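Long-range contacts in tryptophan decarboxylase 1 (Oryza sativa subsp. japonica, PDB 6KHO), which catalyses the pyridoxal-phosphate-dependent decarboxylation of L-tryptophan to tryptamine, and of 5-hydroxy-L-tryptophan to serotonin, as a homodimer: residues 97-102 with 468-473; 106-111 with 333-338; 244-249 with 278-283. All blocks are in the same frame, centred on the assembly; numbering follows the deposited sequence.

Overall arrangement
From the N terminus, the chain first reaches 97-102, where contact 1 later closes a long loop by pairing with 468-473. Residues 106-111 follow almost at once; contact 2 joins them to 333-338, so its loop lies wholly within that of contact 1. Within both lies contact 3, a short closure of 244-249 on 278-283. None of the loops cross. Contacts 1 and 2 have centres about 19 Å apart, whereas contact 3 stands about 34 and 31 Å from them. Contact 1 joins the loop after helix 77-88 to the approach to strand 474-478, contact 2 the N-terminal end of helix 110-122 to the loop after the cofactor lysine at the dimer interface, and contact 3 two helix starts beside the seven-stranded sheet.

Contact 1: 97-102 with 468-473; sequences SPNFFA and TGKAYV
The side-chain nitrogen of Asn99 reaches the 468-473 segment through two waters: ND2 donates to one water, which lies 2.8 Å from Gly469 O, and also to a second, 3.0 Å from Asn99 ND2, which accepts from Lys470 NZ as well. With CG beside the backbone N (chi1 -62°), Asn99 CB packs against Lys470 O, 3.4 Å away. The backbone of the same residue pairs directly: Tyr472 N donates to Asn99 O (3.1 Å), and Tyr472 O accepts from Phe101 N (3.0 Å) in the plane of its carbonyl. These two bonds bracket Phe100 and form one parallel bridge with Tyr472, the CA 99 to 102 and CA 470 to 473 directions differing by 13°.

Beside the bridge the aromatic rings meet. The edge of Tyr472 is turned to the face of Phe100, whose ring also meets Trp95, in an offset edge-to-face pair, planes at 80°, with Tyr472 CD2 3.4 Å from Phe100 CE2. One face of the tyrosine ring receives Ala102 CB, 3.9 Å from its centroid, in a CH-pi contact. Phe101 instead turns its ring edge to Ala471 CB and stacks with Phe486 outside the segments. An alanine in place of Tyr472 would probably cost Phe100 its edge-to-face partner and Ala102 CB the ring face it rests on. The arrangement is a single parallel beta bridge, joining the loop ahead of helix 110-122 to the connection between helix 451-468 and strand 474-478 of the C-terminal antiparallel sheet.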
# COMPACT_ATOMS: atom_id res chain seq x y z
N SER A 97 -6.19 -7.64 -21.47
CA SER A 97 -6.67 -7.94 -22.81
C SER A 97 -6.45 -6.74 -23.74
O SER A 97 -6.66 -5.60 -23.33
CB SER A 97 -8.15 -8.30 -22.79
OG SER A 97 -8.62 -8.49 -24.11
N PRO A 98 -6.07 -6.97 -25.00
CA PRO A 98 -6.05 -5.85 -25.96
C PRO A 98 -7.43 -5.26 -26.23
O PRO A 98 -7.51 -4.19 -26.83
CB PRO A 98 -5.47 -6.49 -27.23
CG PRO A 98 -5.75 -7.92 -27.10
CD PRO A 98 -5.70 -8.25 -25.63
N ASN A 99 -8.50 -5.92 -25.79
CA ASN A 99 -9.86 -5.44 -25.97
C ASN A 99 -10.46 -4.85 -24.69
O ASN A 99 -11.67 -4.62 -24.63
CB ASN A 99 -10.74 -6.58 -26.50
CG ASN A 99 -10.29 -7.07 -27.87
OD1 ASN A 99 -9.82 -6.27 -28.69
ND2 ASN A 99 -10.40 -8.38 -28.11
N PHE A 100 -9.64 -4.64 -23.66
CA PHE A 100 -10.07 -3.92 -22.47
C PHE A 100 -9.99 -2.42 -22.77
O PHE A 100 -8.91 -1.90 -23.04
CB PHE A 100 -9.17 -4.30 -21.29
CG PHE A 100 -9.55 -3.67 -19.99
CD1 PHE A 100 -9.16 -2.37 -19.68
CD2 PHE A 100 -10.27 -4.38 -19.05
CE1 PHE A 100 -9.49 -1.79 -18.46
CE2 PHE A 100 -10.61 -3.81 -17.83
CZ PHE A 100 -10.23 -2.50 -17.54
N PHE A 101 -11.15 -1.74 -22.76
CA PHE A 101 -11.23 -0.33 -23.14
C PHE A 101 -11.77 0.56 -22.02
O PHE A 101 -12.13 1.71 -22.29
CB PHE A 101 -12.12 -0.14 -24.38
CG PHE A 101 -11.71 -0.98 -25.57
CD1 PHE A 101 -10.50 -0.75 -26.22
CD2 PHE A 101 -12.54 -1.97 -26.05
CE1 PHE A 101 -10.13 -1.51 -27.32
CE2 PHE A 101 -12.17 -2.73 -27.15
CZ PHE A 101 -10.97 -2.49 -27.79
N ALA A 102 -11.84 0.07 -20.79
CA ALA A 102 -12.50 0.75 -19.69
C ALA A 102 -11.51 1.50 -18.79
O ALA A 102 -10.30 1.26 -18.81
CB ALA A 102 -13.29 -0.27 -18.86
N THR A 468 -20.46 -9.51 -25.99
CA THR A 468 -19.67 -10.09 -27.07
C THR A 468 -18.41 -10.78 -26.57
O THR A 468 -17.98 -11.80 -27.13
CB THR A 468 -19.33 -8.96 -28.05
OG1 THR A 468 -20.45 -8.73 -28.91
CG2 THR A 468 -18.15 -9.30 -28.89
N GLY A 469 -17.79 -10.25 -25.52
CA GLY A 469 -16.49 -10.74 -25.10
C GLY A 469 -15.33 -10.19 -25.89
O GLY A 469 -14.18 -10.48 -25.55
N LYS A 470 -15.59 -9.41 -26.94
CA LYS A 470 -14.53 -8.77 -27.72
C LYS A 470 -14.37 -7.30 -27.36
O LYS A 470 -13.71 -6.55 -28.10
CB LYS A 470 -14.81 -8.93 -29.22
CG LYS A 470 -14.91 -10.41 -29.67
CD LYS A 470 -13.66 -10.85 -30.44
CE LYS A 470 -12.54 -11.27 -29.50
NZ LYS A 470 -11.35 -11.83 -30.24
N ALA A 471 -14.96 -6.86 -26.25
CA ALA A 471 -14.81 -5.50 -25.76
C ALA A 471 -15.16 -5.48 -24.29
O ALA A 471 -15.90 -6.33 -23.80
CB ALA A 471 -15.69 -4.51 -26.53
N TYR A 472 -14.59 -4.50 -23.58
CA TYR A 472 -15.11 -4.06 -22.30
C TYR A 472 -15.16 -2.55 -22.36
O TYR A 472 -14.12 -1.89 -22.42
CB TYR A 472 -14.26 -4.53 -21.13
CG TYR A 472 -14.77 -4.09 -19.78
CD1 TYR A 472 -16.09 -3.67 -19.59
CD2 TYR A 472 -13.92 -4.08 -18.67
CE1 TYR A 472 -16.54 -3.27 -18.34
CE2 TYR A 472 -14.36 -3.69 -17.43
CZ TYR A 472 -15.68 -3.28 -17.27
OH TYR A 472 -16.11 -2.90 -16.03
N VAL A 473 -16.38 -2.00 -22.38
CA VAL A 473 -16.62 -0.57 -22.45
C VAL A 473 -17.43 -0.20 -21.22
O VAL A 473 -18.35 -0.93 -20.82
CB VAL A 473 -17.37 -0.20 -23.75
CG1 VAL A 473 -17.73 1.27 -23.77
CG2 VAL A 473 -16.52 -0.55 -24.95
O HOH W 1 -11.48 -10.43 -26.22
O HOH W 2 -9.79 -9.72 -30.77

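Contact 2: 106-111 with 333-338; sequences STNSAA and MTCLDC
Two hydroxyls are brought to the Met333 backbone by similar first torsions: Thr107 OG1 and Ser109 OG each sit between their own backbone N and carbonyl carbon, at chi1 66° in both. Thr107 OG1 accepts from Met333 N at 2.8 Å with an N-H...O angle of 152°, and is also hydrogen-bonded to the Lys330 carbonyl. Ser109 OG donates to Met333 O, again at 2.8 Å, approaching in the carbonyl plane. Ser109 OG also accepts from Ala112 N, with Ser109 at the N-cap position of helix 110-122. Two side-chain hydroxyls of 106-111 thus bond both the N and the O of Met333, a residue with positive phi (58°).

Asn108, between the two, uses its amide differently. OD1 lies 3.3 Å from Cys335 CB and accepts a weak bond from Ser109 N. Met333 lays its CG against Asn108 O, a van der Waals contact at 3.6 Å, before the chain bends away at its end. At the other end of the contact, Leu336 CD1 meets Ser106 CB at 3.8 Å.

The second subunit completes the surroundings: Asn108 ND2 donates to Ser120 O of that subunit, while its Asn123 takes a bond from Ser106 OG through the backbone O and one from Leu336 N through OD1. The Thr107 side chain is about 6 Å from that of Lys330, the lysine to which the cofactor attaches, though it is not attached in this structure. The contact thus joins a helix N-cap to the segment just after the cofactor lysine, at the dimer interface of a group II decarboxylase.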
# COMPACT_ATOMS: atom_id res chain seq x y z
N SER A 106 -4.06 -0.39 -17.25
CA SER A 106 -2.96 -0.62 -16.32
C SER A 106 -1.78 -1.09 -17.17
O SER A 106 -1.56 -2.29 -17.33
CB SER A 106 -3.34 -1.62 -15.24
OG SER A 106 -3.85 -2.83 -15.81
N THR A 107 -1.03 -0.13 -17.74
CA THR A 107 0.02 -0.51 -18.68
C THR A 107 1.17 -1.17 -17.94
O THR A 107 1.42 -0.89 -16.76
CB THR A 107 0.50 0.71 -19.50
OG1 THR A 107 1.17 1.68 -18.66
CG2 THR A 107 -0.68 1.38 -20.21
N ASN A 108 1.84 -2.09 -18.61
CA ASN A 108 2.79 -2.97 -17.95
C ASN A 108 3.97 -3.23 -18.89
O ASN A 108 3.94 -2.89 -20.08
CB ASN A 108 2.10 -4.29 -17.53
CG ASN A 108 2.66 -4.87 -16.25
OD1 ASN A 108 3.68 -4.41 -15.73
ND2 ASN A 108 1.99 -5.90 -15.73
N SER A 109 5.02 -3.86 -18.34
CA SER A 109 6.20 -4.16 -19.14
C SER A 109 6.98 -5.28 -18.48
O SER A 109 6.90 -5.49 -17.26
CB SER A 109 7.09 -2.92 -19.31
OG SER A 109 7.66 -2.50 -18.07
N ALA A 110 7.75 -6.01 -19.29
CA ALA A 110 8.56 -7.10 -18.77
C ALA A 110 9.56 -6.60 -17.73
O ALA A 110 9.79 -7.26 -16.71
CB ALA A 110 9.29 -7.81 -19.91
N ALA A 111 10.14 -5.41 -17.95
CA ALA A 111 11.10 -4.86 -16.99
C ALA A 111 10.44 -4.60 -15.64
O ALA A 111 11.05 -4.85 -14.59
CB ALA A 111 11.73 -3.58 -17.53
N MET A 333 3.84 2.02 -17.86
CA MET A 333 4.33 0.64 -18.03
C MET A 333 4.92 0.04 -16.75
O MET A 333 5.80 -0.82 -16.82
CB MET A 333 5.37 0.56 -19.15
CG MET A 333 4.74 0.62 -20.54
SD MET A 333 5.98 0.72 -21.83
CE MET A 333 6.52 2.38 -21.61
N THR A 334 4.44 0.47 -15.59
CA THR A 334 4.90 -0.02 -14.30
C THR A 334 3.71 -0.66 -13.59
O THR A 334 2.72 0.02 -13.32
CB THR A 334 5.48 1.12 -13.47
OG1 THR A 334 6.55 1.76 -14.18
CG2 THR A 334 5.99 0.60 -12.15
N CYS A 335 3.79 -1.96 -13.29
CA CYS A 335 2.63 -2.63 -12.71
C CYS A 335 2.28 -2.04 -11.34
O CYS A 335 3.13 -1.47 -10.64
CB CYS A 335 2.90 -4.14 -12.57
SG CYS A 335 4.38 -4.59 -11.55
N LEU A 336 1.01 -2.17 -10.95
CA LEU A 336 0.56 -1.69 -9.65
C LEU A 336 1.36 -2.35 -8.52
O LEU A 336 1.82 -3.49 -8.66
CB LEU A 336 -0.93 -1.97 -9.46
CG LEU A 336 -1.95 -1.01 -10.12
CD1 LEU A 336 -2.11 -1.26 -11.62
CD2 LEU A 336 -3.30 -1.13 -9.41
N ASP A 337 1.56 -1.64 -7.40
CA ASP A 337 1.19 -0.23 -7.20
C ASP A 337 2.42 0.67 -7.37
O ASP A 337 3.54 0.28 -7.00
CB ASP A 337 0.62 0.02 -5.79
CG ASP A 337 -0.25 -1.12 -5.28
OD1 ASP A 337 -1.23 -1.47 -5.97
OD2 ASP A 337 0.03 -1.65 -4.18
N CYS A 338 2.19 1.88 -7.89
CA CYS A 338 3.27 2.84 -8.06
C CYS A 338 2.71 4.25 -8.31
O CYS A 338 2.37 4.58 -9.44
CB CYS A 338 4.18 2.43 -9.21
SG CYS A 338 5.67 3.51 -9.37

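Contact 3: 244-249 with 278-283; sequences LDPARL and VDPVGA
Two helix starts meet here in the large domain of a fold type I (aspartate aminotransferase-like) pyridoxal-phosphate enzyme, the class to which group II decarboxylases belong: Leu244 and Pro246, at the entrance to helix 246-258, face Asp279, Pro280 and Ala283, at the entrance to helix 281-289. Strand 262-269, part of the mixed seven-stranded sheet, lies between the two helices in the chain, and the contact brings their N-terminal ends together.

The polar link is a single hydrogen bond. Leu244 N donates to Asp279 OD1 at 2.8 Å with an N-H...O angle of 158°, and the donor comes from above the carboxylate plane, 51° out of it. Asp279 CG stands beside its own backbone N (chi1 -66°), which directs the carboxylate to the Leu244 backbone. The second oxygen, OD2, accepts from Thr269 N at the end of strand 262-269, so the two oxygens of one carboxylate connect the loop before helix 246-258 to the end of a sheet strand. Asp279 OD1 also lies 3.5 Å from Leu244 CB, and the leucine itself packs on Ile234 and Ala210 in strands 231-234 and 205-210.

Apart from this bond, Leu244 O lies 3.2 Å from Pro280 CD, and the rest is apolar. Pro246 and Pro280 come together at an oblique angle, and Pro280 holds the N-cap position of its helix. At the start of helix 246-258, Asp245 is the N-cap, its OD1 accepting from Ala247 N. Leu249 packs on Val284 and Val287 of helix 281-289, and Pro246 on Val287. The apolar junction centres on one atom, Pro246 CG, which lies 3.7 Å from Pro280 CG and the same distance from Ala283 CB.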
# COMPACT_ATOMS: atom_id res chain seq x y z
N LEU A 244 -11.80 23.25 -14.30
CA LEU A 244 -12.15 24.20 -13.24
C LEU A 244 -12.01 25.64 -13.74
O LEU A 244 -10.97 26.03 -14.28
CB LEU A 244 -11.27 23.97 -12.02
CG LEU A 244 -11.54 24.88 -10.81
CD1 LEU A 244 -12.97 24.72 -10.30
CD2 LEU A 244 -10.54 24.56 -9.70
N ASP A 245 -13.07 26.42 -13.56
CA ASP A 245 -13.03 27.85 -13.86
C ASP A 245 -12.44 28.58 -12.65
O ASP A 245 -13.01 28.52 -11.56
CB ASP A 245 -14.43 28.37 -14.16
CG ASP A 245 -14.45 29.83 -14.63
OD1 ASP A 245 -13.39 30.50 -14.65
OD2 ASP A 245 -15.55 30.30 -15.01
N PRO A 246 -11.29 29.25 -12.79
CA PRO A 246 -10.68 29.88 -11.61
C PRO A 246 -11.51 31.02 -11.05
O PRO A 246 -11.40 31.31 -9.85
CB PRO A 246 -9.32 30.36 -12.13
CG PRO A 246 -9.14 29.70 -13.46
CD PRO A 246 -10.50 29.49 -14.01
N ALA A 247 -12.34 31.67 -11.87
CA ALA A 247 -13.26 32.67 -11.33
C ALA A 247 -14.26 32.03 -10.37
O ALA A 247 -14.54 32.58 -9.31
CB ALA A 247 -13.98 33.39 -12.46
N ARG A 248 -14.78 30.85 -10.73
CA ARG A 248 -15.70 30.16 -9.83
C ARG A 248 -14.99 29.71 -8.55
O ARG A 248 -15.59 29.70 -7.47
CB ARG A 248 -16.35 28.96 -10.54
CG ARG A 248 -17.61 29.31 -11.33
CD ARG A 248 -18.27 28.09 -11.98
NE ARG A 248 -18.99 28.45 -13.20
CZ ARG A 248 -19.68 27.61 -13.96
NH1 ARG A 248 -19.77 26.32 -13.64
NH2 ARG A 248 -20.29 28.04 -15.06
N LEU A 249 -13.71 29.33 -8.66
CA LEU A 249 -12.96 28.95 -7.47
C LEU A 249 -12.74 30.15 -6.55
O LEU A 249 -12.93 30.05 -5.33
CB LEU A 249 -11.63 28.31 -7.88
CG LEU A 249 -10.65 28.08 -6.73
CD1 LEU A 249 -11.17 27.03 -5.76
CD2 LEU A 249 -9.27 27.70 -7.26
N VAL A 278 -8.87 19.21 -18.08
CA VAL A 278 -7.59 19.69 -17.54
C VAL A 278 -7.82 21.02 -16.85
O VAL A 278 -8.21 22.00 -17.50
CB VAL A 278 -6.52 19.84 -18.63
CG1 VAL A 278 -5.30 20.54 -18.05
CG2 VAL A 278 -6.13 18.46 -19.21
N ASP A 279 -7.57 21.07 -15.54
CA ASP A 279 -7.69 22.31 -14.79
C ASP A 279 -6.49 23.22 -15.10
O ASP A 279 -5.37 22.73 -15.29
CB ASP A 279 -7.75 22.02 -13.28
CG ASP A 279 -9.03 21.26 -12.86
OD1 ASP A 279 -9.99 21.19 -13.66
OD2 ASP A 279 -9.07 20.73 -11.72
N PRO A 280 -6.70 24.55 -15.16
CA PRO A 280 -5.57 25.46 -15.46
C PRO A 280 -4.70 25.67 -14.23
O PRO A 280 -5.07 26.44 -13.33
CB PRO A 280 -6.27 26.75 -15.90
CG PRO A 280 -7.56 26.74 -15.12
CD PRO A 280 -7.95 25.29 -14.93
N VAL A 281 -3.55 25.00 -14.18
CA VAL A 281 -2.81 24.84 -12.93
C VAL A 281 -2.32 26.18 -12.41
O VAL A 281 -2.49 26.50 -11.22
CB VAL A 281 -1.63 23.86 -13.13
CG1 VAL A 281 -0.75 23.85 -11.90
CG2 VAL A 281 -2.15 22.44 -13.43
N GLY A 282 -1.67 26.98 -13.26
CA GLY A 282 -1.16 28.26 -12.82
C GLY A 282 -2.25 29.19 -12.31
O GLY A 282 -2.12 29.80 -11.25
N ALA A 283 -3.36 29.28 -13.05
CA ALA A 283 -4.43 30.17 -12.62
C ALA A 283 -5.04 29.73 -11.29
O ALA A 283 -5.44 30.58 -10.48
CB ALA A 283 -5.52 30.24 -13.70